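Long-range contacts in fatty acid synthase 1, isoform A (Drosophila melanogaster, PDB 6FN6), which probably makes long-chain saturated fatty acids as a multifunctional NADPH-dependent enzyme, represented here by its modifying region of dehydratase, enoylreductase and ketoreductase domains: residues K925-F936 with A1003-V1014; T946-R957 with R975-D985. All coordinates share one frame; numbering follows the deposited sequence.

Contact 1 (K925-F936 with A1003-V1014); sequences KSYILVGGLGGF and ALVGGIFNLAAV
Ser926 bonds across to segment 1003-1014 with both backbone and side chain, where parallel strands 926-930 and 1005-1011 pair. Its N donates to Leu1004 O, while OG, lodged between its backbone N and carbonyl carbon (chi1 57°), turns back to Ala1003 O at 2.6 Å and rests 3.4 Å from Val1005 CG2. An alanine here has no OG to give Ala1003 O, and the link between helix 989-1002 and strand 1005-1011 would probably be less firmly tied. Gly1006 is the extra residue of a beta bulge, and the Tyr927 ring lies against it and Gly1007, CD1 being 3.3 Å from Gly1007 N. Beyond the bulge the packing is close. The Phe1009 ring turns its edge to Ile928 O and to Tyr927 CD1, and runs alongside Leu929, whose CG is 4.1 Å from Phe1009 CD2. On the other face the side chains of Ile928 and Val1005 cross at about a right angle, Ile928 CD1 4.1 Å from Val1005 CG2. The far end is looser: the bond from Leu1011 N to Val930 O is weak, and Val1014 CG1 meets Gly934 CA, but Ala1012 to Val1014 are poorly ordered and Ala1013 is exposed. The glycine-rich turn is consistent with the dinucleotide-binding motif of a Rossmann-type ketoreductase. Helix 935-946 packs on Leu929, helix 1034-1049 on Val930, Ile1008 and Asn1010, and strands 951-955 and 1055-1060 flank the pair.

Contact 2 (T946-R957 with R975-D985); sequences TRGARYIVLTSR and RGVKVVIDTSD. With EDO (1,2-ethanediol), chain E.
Arg957 folds back over Asp985 where parallel strands 951-955 and 978-982, inclined by 22°, come to an end. Its CB and CG lie beside the bound 1,2-ethanediol, CG 3.5 Å from O1. Bends at chi2 (-55°) and chi3 (-53°) swing CD to 3.9 Å from Ser984 O and NE to 3.6 Å from Thr983 O. CZ comes to 3.8 Å from Asp985 CB, which sits over one face of the guanidinium. At the tip, NH1 makes a salt bridge with Asp985 OD1 at 3.3 Å, by charge alone, the oxygen lying well out of the guanidinium plane; OD1 also bonds to Thr987. Arg957 N donates almost straight to O1 of the diol. The strands exchange backbone bonds from Arg950 to Ser956, while Leu954 CD1 meets Ile981 CD1 at 3.8 Å and Ile952 CG1 packs on Val977 CG1. Asp982 OD1, gripped by Ser984 N and OG, closes an Asx turn. The strands of this beta-alpha-beta unit meet by backbone bonds and apolar side chains and end in a polar rim. Without a directed N-H, the salt bridge is likely to restrain the guanidinium only loosely. A basic residue here is consistent with NADPH 2'-phosphate binding, as in related reductases.

Both contacts join neighbouring parallel strands of the ketoreductase domain's sheet, and strands 926-930 and 951-955 connect them directly: Leu929 N probably bonds to Val953 O at 2.9 Å, and Tyr927 N to Tyr951 O. Contact 1 is the more central, with strands on both flanks and mostly buried aromatic and aliphatic side chains. Contact 2 ends at strand 978-982, the outermost of this run within the chain, and carries more exposed, charged residues. Helix 935-946 packs against side chains of both. The glycine turn of contact 1 and the polar strand ends of contact 2 meet where Thr955 OG1 bonds to Gly931 N, beside the bound diol.

Contact 1 (K925-F936 with A1003-V1014)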
# COMPACT_ATOMS: atom_id res chain seq x y z
N LYS A 925 33.96 35.23 23.42
CA LYS A 925 35.05 36.05 22.92
C LYS A 925 34.79 36.42 21.46
O LYS A 925 33.98 35.78 20.79
CB LYS A 925 36.38 35.30 23.04
CG LYS A 925 36.83 35.06 24.47
CD LYS A 925 38.23 34.46 24.52
CE LYS A 925 38.72 34.32 25.94
NZ LYS A 925 40.11 33.79 26.00
N SER A 926 35.46 37.47 20.99
CA SER A 926 35.33 37.89 19.60
C SER A 926 36.53 37.41 18.80
O SER A 926 37.59 37.13 19.36
CB SER A 926 35.19 39.41 19.50
OG SER A 926 36.29 40.07 20.11
N TYR A 927 36.35 37.32 17.49
CA TYR A 927 37.43 36.87 16.61
C TYR A 927 37.48 37.74 15.36
O TYR A 927 36.55 37.77 14.55
CB TYR A 927 37.25 35.40 16.26
CG TYR A 927 37.37 34.54 17.50
CD1 TYR A 927 38.61 34.11 17.95
CD2 TYR A 927 36.25 34.19 18.24
CE1 TYR A 927 38.73 33.34 19.09
CE2 TYR A 927 36.36 33.42 19.37
CZ TYR A 927 37.60 33.00 19.80
OH TYR A 927 37.69 32.24 20.95
N ILE A 928 38.59 38.46 15.24
CA ILE A 928 38.79 39.41 14.16
C ILE A 928 39.49 38.71 13.00
O ILE A 928 40.53 38.09 13.18
CB ILE A 928 39.61 40.62 14.64
CG1 ILE A 928 38.93 41.29 15.83
CG2 ILE A 928 39.80 41.62 13.50
CD1 ILE A 928 39.83 42.24 16.58
N LEU A 929 38.89 38.81 11.82
CA LEU A 929 39.51 38.28 10.61
C LEU A 929 39.78 39.41 9.63
O LEU A 929 38.86 39.91 8.98
CB LEU A 929 38.61 37.21 9.97
CG LEU A 929 38.50 35.88 10.72
CD1 LEU A 929 37.51 35.98 11.87
CD2 LEU A 929 38.11 34.77 9.78
N VAL A 930 41.04 39.81 9.53
CA VAL A 930 41.44 40.86 8.61
C VAL A 930 41.38 40.30 7.20
O VAL A 930 42.03 39.30 6.89
CB VAL A 930 42.84 41.41 8.93
CG1 VAL A 930 43.19 42.57 8.00
CG2 VAL A 930 42.92 41.85 10.38
N GLY A 931 40.61 40.96 6.33
CA GLY A 931 40.30 40.42 5.02
C GLY A 931 39.37 39.24 5.15
O GLY A 931 39.50 38.23 4.46
N GLY A 932 38.40 39.37 6.06
CA GLY A 932 37.56 38.25 6.42
C GLY A 932 36.47 37.89 5.42
O GLY A 932 35.89 36.81 5.52
N LEU A 933 36.20 38.76 4.46
CA LEU A 933 35.12 38.52 3.50
C LEU A 933 35.63 37.92 2.19
O LEU A 933 34.84 37.64 1.29
CB LEU A 933 34.36 39.82 3.21
CG LEU A 933 33.33 40.28 4.26
CD1 LEU A 933 32.68 41.57 3.82
CD2 LEU A 933 32.27 39.22 4.52
N GLY A 934 36.93 37.71 2.09
CA GLY A 934 37.50 37.00 0.96
C GLY A 934 37.13 35.53 1.02
O GLY A 934 36.55 35.07 2.00
N GLY A 935 37.45 34.80 -0.05
CA GLY A 935 37.14 33.38 -0.10
C GLY A 935 37.63 32.63 1.12
O GLY A 935 36.86 31.97 1.81
N PHE A 936 38.93 32.72 1.37
CA PHE A 936 39.55 32.09 2.53
C PHE A 936 38.87 32.51 3.83
O PHE A 936 38.52 31.67 4.66
CB PHE A 936 41.04 32.45 2.58
CG PHE A 936 41.84 31.62 3.54
CD1 PHE A 936 41.81 31.88 4.90
CD2 PHE A 936 42.62 30.57 3.09
CE1 PHE A 936 42.55 31.12 5.79
CE2 PHE A 936 43.36 29.79 3.97
CZ PHE A 936 43.32 30.07 5.32
N ALA A 1003 32.97 41.99 22.64
CA ALA A 1003 33.33 40.84 23.46
C ALA A 1003 34.84 40.73 23.45
O ALA A 1003 35.48 41.03 22.43
CB ALA A 1003 32.69 39.57 22.95
N LEU A 1004 35.42 40.32 24.57
CA LEU A 1004 36.87 40.26 24.68
C LEU A 1004 37.46 39.43 23.55
O LEU A 1004 37.04 38.29 23.31
CB LEU A 1004 37.28 39.70 26.04
CG LEU A 1004 36.82 40.53 27.24
CD1 LEU A 1004 37.21 39.88 28.54
CD2 LEU A 1004 37.35 41.95 27.17
N VAL A 1005 38.44 40.01 22.86
CA VAL A 1005 39.06 39.37 21.70
C VAL A 1005 39.81 38.11 22.12
O VAL A 1005 40.63 38.14 23.04
CB VAL A 1005 40.00 40.36 20.98
CG1 VAL A 1005 40.66 39.70 19.78
CG2 VAL A 1005 39.24 41.60 20.56
N GLY A 1006 39.50 37.01 21.45
CA GLY A 1006 40.14 35.74 21.72
C GLY A 1006 41.16 35.36 20.66
O GLY A 1006 42.09 34.60 20.92
N GLY A 1007 40.98 35.91 19.45
CA GLY A 1007 41.87 35.60 18.35
C GLY A 1007 41.87 36.65 17.25
O GLY A 1007 40.85 37.29 16.99
N ILE A 1008 43.02 36.82 16.62
CA ILE A 1008 43.19 37.73 15.49
C ILE A 1008 43.79 36.95 14.34
O ILE A 1008 44.84 36.33 14.47
CB ILE A 1008 44.06 38.95 15.88
CG1 ILE A 1008 43.33 39.81 16.90
CG2 ILE A 1008 44.44 39.77 14.64
CD1 ILE A 1008 44.15 40.94 17.47
N PHE A 1009 43.10 36.96 13.20
CA PHE A 1009 43.55 36.24 12.02
C PHE A 1009 43.84 37.22 10.88
O PHE A 1009 42.96 37.97 10.46
CB PHE A 1009 42.52 35.20 11.59
CG PHE A 1009 42.12 34.25 12.68
CD1 PHE A 1009 42.76 33.04 12.83
CD2 PHE A 1009 41.11 34.58 13.56
CE1 PHE A 1009 42.40 32.16 13.84
CE2 PHE A 1009 40.74 33.72 14.58
CZ PHE A 1009 41.39 32.51 14.72
N ASN A 1010 45.08 37.21 10.41
CA ASN A 1010 45.51 38.11 9.34
C ASN A 1010 45.56 37.34 8.03
O ASN A 1010 46.19 36.28 7.94
CB ASN A 1010 46.87 38.72 9.65
CG ASN A 1010 46.86 39.54 10.92
OD1 ASN A 1010 47.06 39.02 12.02
ND2 ASN A 1010 46.61 40.84 10.78
N LEU A 1011 44.89 37.87 7.01
CA LEU A 1011 44.76 37.18 5.74
C LEU A 1011 45.37 37.97 4.59
O LEU A 1011 44.80 38.95 4.12
CB LEU A 1011 43.29 36.88 5.46
CG LEU A 1011 42.55 36.25 6.64
CD1 LEU A 1011 41.09 35.99 6.31
CD2 LEU A 1011 43.21 34.95 7.09
N ALA A 1012 46.55 37.53 4.15
CA ALA A 1012 47.17 38.06 2.94
C ALA A 1012 46.85 37.16 1.75
O ALA A 1012 47.31 37.40 0.64
CB ALA A 1012 48.68 38.18 3.13
N ALA A 1013 46.08 36.10 2.01
CA ALA A 1013 45.79 35.10 0.98
C ALA A 1013 44.70 35.56 0.02
O ALA A 1013 44.58 35.03 -1.08
CB ALA A 1013 45.40 33.79 1.64
N VAL A 1014 43.89 36.53 0.44
CA VAL A 1014 42.77 36.99 -0.37
C VAL A 1014 43.28 37.93 -1.45
O VAL A 1014 44.29 38.60 -1.27
CB VAL A 1014 41.68 37.67 0.50
CG1 VAL A 1014 41.14 36.69 1.54
CG2 VAL A 1014 42.22 38.93 1.16

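Contact 2 (T946-R957 with R975-D985)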
# COMPACT_ATOMS: atom_id res chain seq x y z
N THR A 946 31.48 26.76 13.79
CA THR A 946 31.21 25.37 14.10
C THR A 946 32.02 24.91 15.31
O THR A 946 31.69 23.91 15.94
CB THR A 946 31.52 24.43 12.91
OG1 THR A 946 32.92 24.50 12.59
CG2 THR A 946 30.71 24.83 11.69
N ARG A 947 33.10 25.63 15.61
CA ARG A 947 33.92 25.32 16.77
C ARG A 947 33.50 26.13 18.00
O ARG A 947 34.13 26.04 19.05
CB ARG A 947 35.40 25.56 16.47
CG ARG A 947 36.07 24.47 15.63
CD ARG A 947 36.29 23.20 16.45
NE ARG A 947 36.81 22.11 15.64
CZ ARG A 947 38.06 21.66 15.67
NH1 ARG A 947 38.96 22.20 16.48
NH2 ARG A 947 38.42 20.66 14.88
N GLY A 948 32.42 26.90 17.87
CA GLY A 948 31.85 27.59 19.01
C GLY A 948 31.96 29.10 19.03
O GLY A 948 31.48 29.74 19.96
N ALA A 949 32.60 29.69 18.02
CA ALA A 949 32.71 31.14 17.97
C ALA A 949 31.32 31.75 17.80
O ALA A 949 30.52 31.29 16.98
CB ALA A 949 33.62 31.56 16.83
N ARG A 950 31.03 32.79 18.58
CA ARG A 950 29.71 33.41 18.55
C ARG A 950 29.79 34.93 18.38
O ARG A 950 28.77 35.62 18.39
CB ARG A 950 28.94 33.07 19.83
CG ARG A 950 28.53 31.61 19.94
CD ARG A 950 27.47 31.24 18.91
NE ARG A 950 27.10 29.83 18.96
CZ ARG A 950 27.76 28.86 18.34
NH1 ARG A 950 27.35 27.60 18.45
NH2 ARG A 950 28.84 29.13 17.61
N TYR A 951 31.00 35.45 18.22
CA TYR A 951 31.22 36.86 17.93
C TYR A 951 32.29 37.00 16.85
O TYR A 951 33.45 36.66 17.08
CB TYR A 951 31.62 37.62 19.19
CG TYR A 951 30.56 37.64 20.27
CD1 TYR A 951 30.54 36.68 21.27
CD2 TYR A 951 29.58 38.63 20.29
CE1 TYR A 951 29.58 36.69 22.26
CE2 TYR A 951 28.62 38.66 21.28
CZ TYR A 951 28.62 37.69 22.26
OH TYR A 951 27.66 37.71 23.24
N ILE A 952 31.88 37.50 15.69
CA ILE A 952 32.77 37.57 14.54
C ILE A 952 32.90 39.01 14.06
O ILE A 952 31.90 39.72 13.91
CB ILE A 952 32.27 36.67 13.39
CG1 ILE A 952 32.27 35.20 13.83
CG2 ILE A 952 33.11 36.87 12.13
CD1 ILE A 952 33.64 34.62 14.10
N VAL A 953 34.14 39.44 13.82
CA VAL A 953 34.40 40.74 13.23
C VAL A 953 35.18 40.55 11.94
O VAL A 953 36.27 39.98 11.93
CB VAL A 953 35.17 41.65 14.20
CG1 VAL A 953 35.38 43.03 13.59
CG2 VAL A 953 34.42 41.76 15.53
N LEU A 954 34.62 41.04 10.84
CA LEU A 954 35.26 40.95 9.54
C LEU A 954 35.62 42.34 9.03
O LEU A 954 34.76 43.22 8.95
CB LEU A 954 34.35 40.25 8.53
CG LEU A 954 33.75 38.90 8.94
CD1 LEU A 954 32.75 38.43 7.90
CD2 LEU A 954 34.84 37.85 9.14
N THR A 955 36.89 42.55 8.69
CA THR A 955 37.32 43.83 8.15
C THR A 955 37.31 43.75 6.63
O THR A 955 37.91 42.85 6.04
CB THR A 955 38.72 44.24 8.64
OG1 THR A 955 39.72 43.46 7.97
CG2 THR A 955 38.85 44.05 10.14
N SER A 956 36.61 44.68 6.00
CA SER A 956 36.56 44.76 4.54
C SER A 956 36.36 46.20 4.09
O SER A 956 35.42 46.87 4.51
CB SER A 956 35.43 43.89 3.99
OG SER A 956 35.41 43.91 2.57
N ARG A 957 37.26 46.67 3.24
CA ARG A 957 37.18 48.04 2.74
C ARG A 957 35.98 48.21 1.81
O ARG A 957 35.27 49.22 1.88
CB ARG A 957 38.48 48.41 2.02
CG ARG A 957 39.72 48.31 2.89
CD ARG A 957 39.61 49.12 4.17
NE ARG A 957 39.25 50.52 3.93
CZ ARG A 957 40.12 51.49 3.65
NH1 ARG A 957 41.42 51.23 3.57
NH2 ARG A 957 39.69 52.72 3.44
N ARG A 975 22.08 31.36 12.91
CA ARG A 975 22.60 30.43 13.90
C ARG A 975 22.95 31.15 15.20
O ARG A 975 23.47 30.54 16.13
CB ARG A 975 23.83 29.69 13.34
CG ARG A 975 23.50 28.55 12.39
CD ARG A 975 24.71 27.68 12.06
NE ARG A 975 25.51 28.22 10.97
CZ ARG A 975 26.66 27.71 10.54
NH1 ARG A 975 27.16 26.62 11.12
NH2 ARG A 975 27.31 28.28 9.53
N GLY A 976 22.66 32.45 15.25
CA GLY A 976 22.83 33.21 16.48
C GLY A 976 24.20 33.85 16.64
O GLY A 976 24.60 34.18 17.76
N VAL A 977 24.92 34.04 15.54
CA VAL A 977 26.25 34.63 15.60
C VAL A 977 26.18 36.13 15.36
O VAL A 977 25.46 36.60 14.48
CB VAL A 977 27.20 33.96 14.58
CG1 VAL A 977 28.57 34.65 14.58
CG2 VAL A 977 27.36 32.48 14.89
N LYS A 978 26.94 36.87 16.15
CA LYS A 978 27.04 38.31 15.98
C LYS A 978 28.13 38.63 14.96
O LYS A 978 29.31 38.40 15.21
CB LYS A 978 27.35 38.99 17.32
CG LYS A 978 27.58 40.49 17.24
CD LYS A 978 26.31 41.23 16.87
CE LYS A 978 26.58 42.73 16.75
NZ LYS A 978 25.34 43.49 16.41
N VAL A 979 27.72 39.16 13.82
CA VAL A 979 28.65 39.47 12.74
C VAL A 979 28.77 40.98 12.60
O VAL A 979 27.78 41.69 12.46
CB VAL A 979 28.20 38.84 11.41
CG1 VAL A 979 29.27 39.04 10.34
CG2 VAL A 979 27.89 37.36 11.60
N VAL A 980 30.01 41.46 12.64
CA VAL A 980 30.29 42.88 12.45
C VAL A 980 31.21 43.03 11.25
O VAL A 980 32.26 42.39 11.18
CB VAL A 980 30.90 43.51 13.71
CG1 VAL A 980 31.32 44.95 13.46
CG2 VAL A 980 29.93 43.43 14.88
N ILE A 981 30.80 43.87 10.30
CA ILE A 981 31.66 44.24 9.18
C ILE A 981 32.29 45.59 9.48
O ILE A 981 31.60 46.61 9.50
CB ILE A 981 30.87 44.29 7.85
CG1 ILE A 981 30.04 43.02 7.65
CG2 ILE A 981 31.82 44.50 6.68
CD1 ILE A 981 30.85 41.75 7.52
N ASP A 982 33.60 45.60 9.72
CA ASP A 982 34.31 46.84 10.00
C ASP A 982 34.98 47.34 8.73
O ASP A 982 35.89 46.70 8.21
CB ASP A 982 35.34 46.65 11.11
CG ASP A 982 35.91 47.96 11.61
OD1 ASP A 982 36.18 48.85 10.77
OD2 ASP A 982 36.09 48.11 12.84
N THR A 983 34.53 48.49 8.25
CA THR A 983 34.98 49.01 6.96
C THR A 983 36.06 50.09 7.12
O THR A 983 36.39 50.79 6.16
CB THR A 983 33.79 49.56 6.15
OG1 THR A 983 34.23 49.91 4.83
CG2 THR A 983 33.19 50.80 6.83
N SER A 984 36.60 50.22 8.33
CA SER A 984 37.61 51.25 8.60
C SER A 984 38.99 50.82 8.11
O SER A 984 39.28 49.64 7.98
CB SER A 984 37.67 51.57 10.09
OG SER A 984 38.28 50.51 10.82
N ASP A 985 39.84 51.81 7.86
CA ASP A 985 41.21 51.57 7.42
C ASP A 985 42.07 51.05 8.57
O ASP A 985 42.44 51.81 9.46
CB ASP A 985 41.81 52.85 6.83
CG ASP A 985 43.22 52.65 6.33
OD1 ASP A 985 43.59 51.49 6.05
OD2 ASP A 985 43.96 53.65 6.20
C1 EDO E . 40.11 43.65 2.98
O1 EDO E . 39.60 44.81 2.31
C2 EDO E . 41.04 44.09 4.09
O2 EDO E . 40.35 44.98 4.97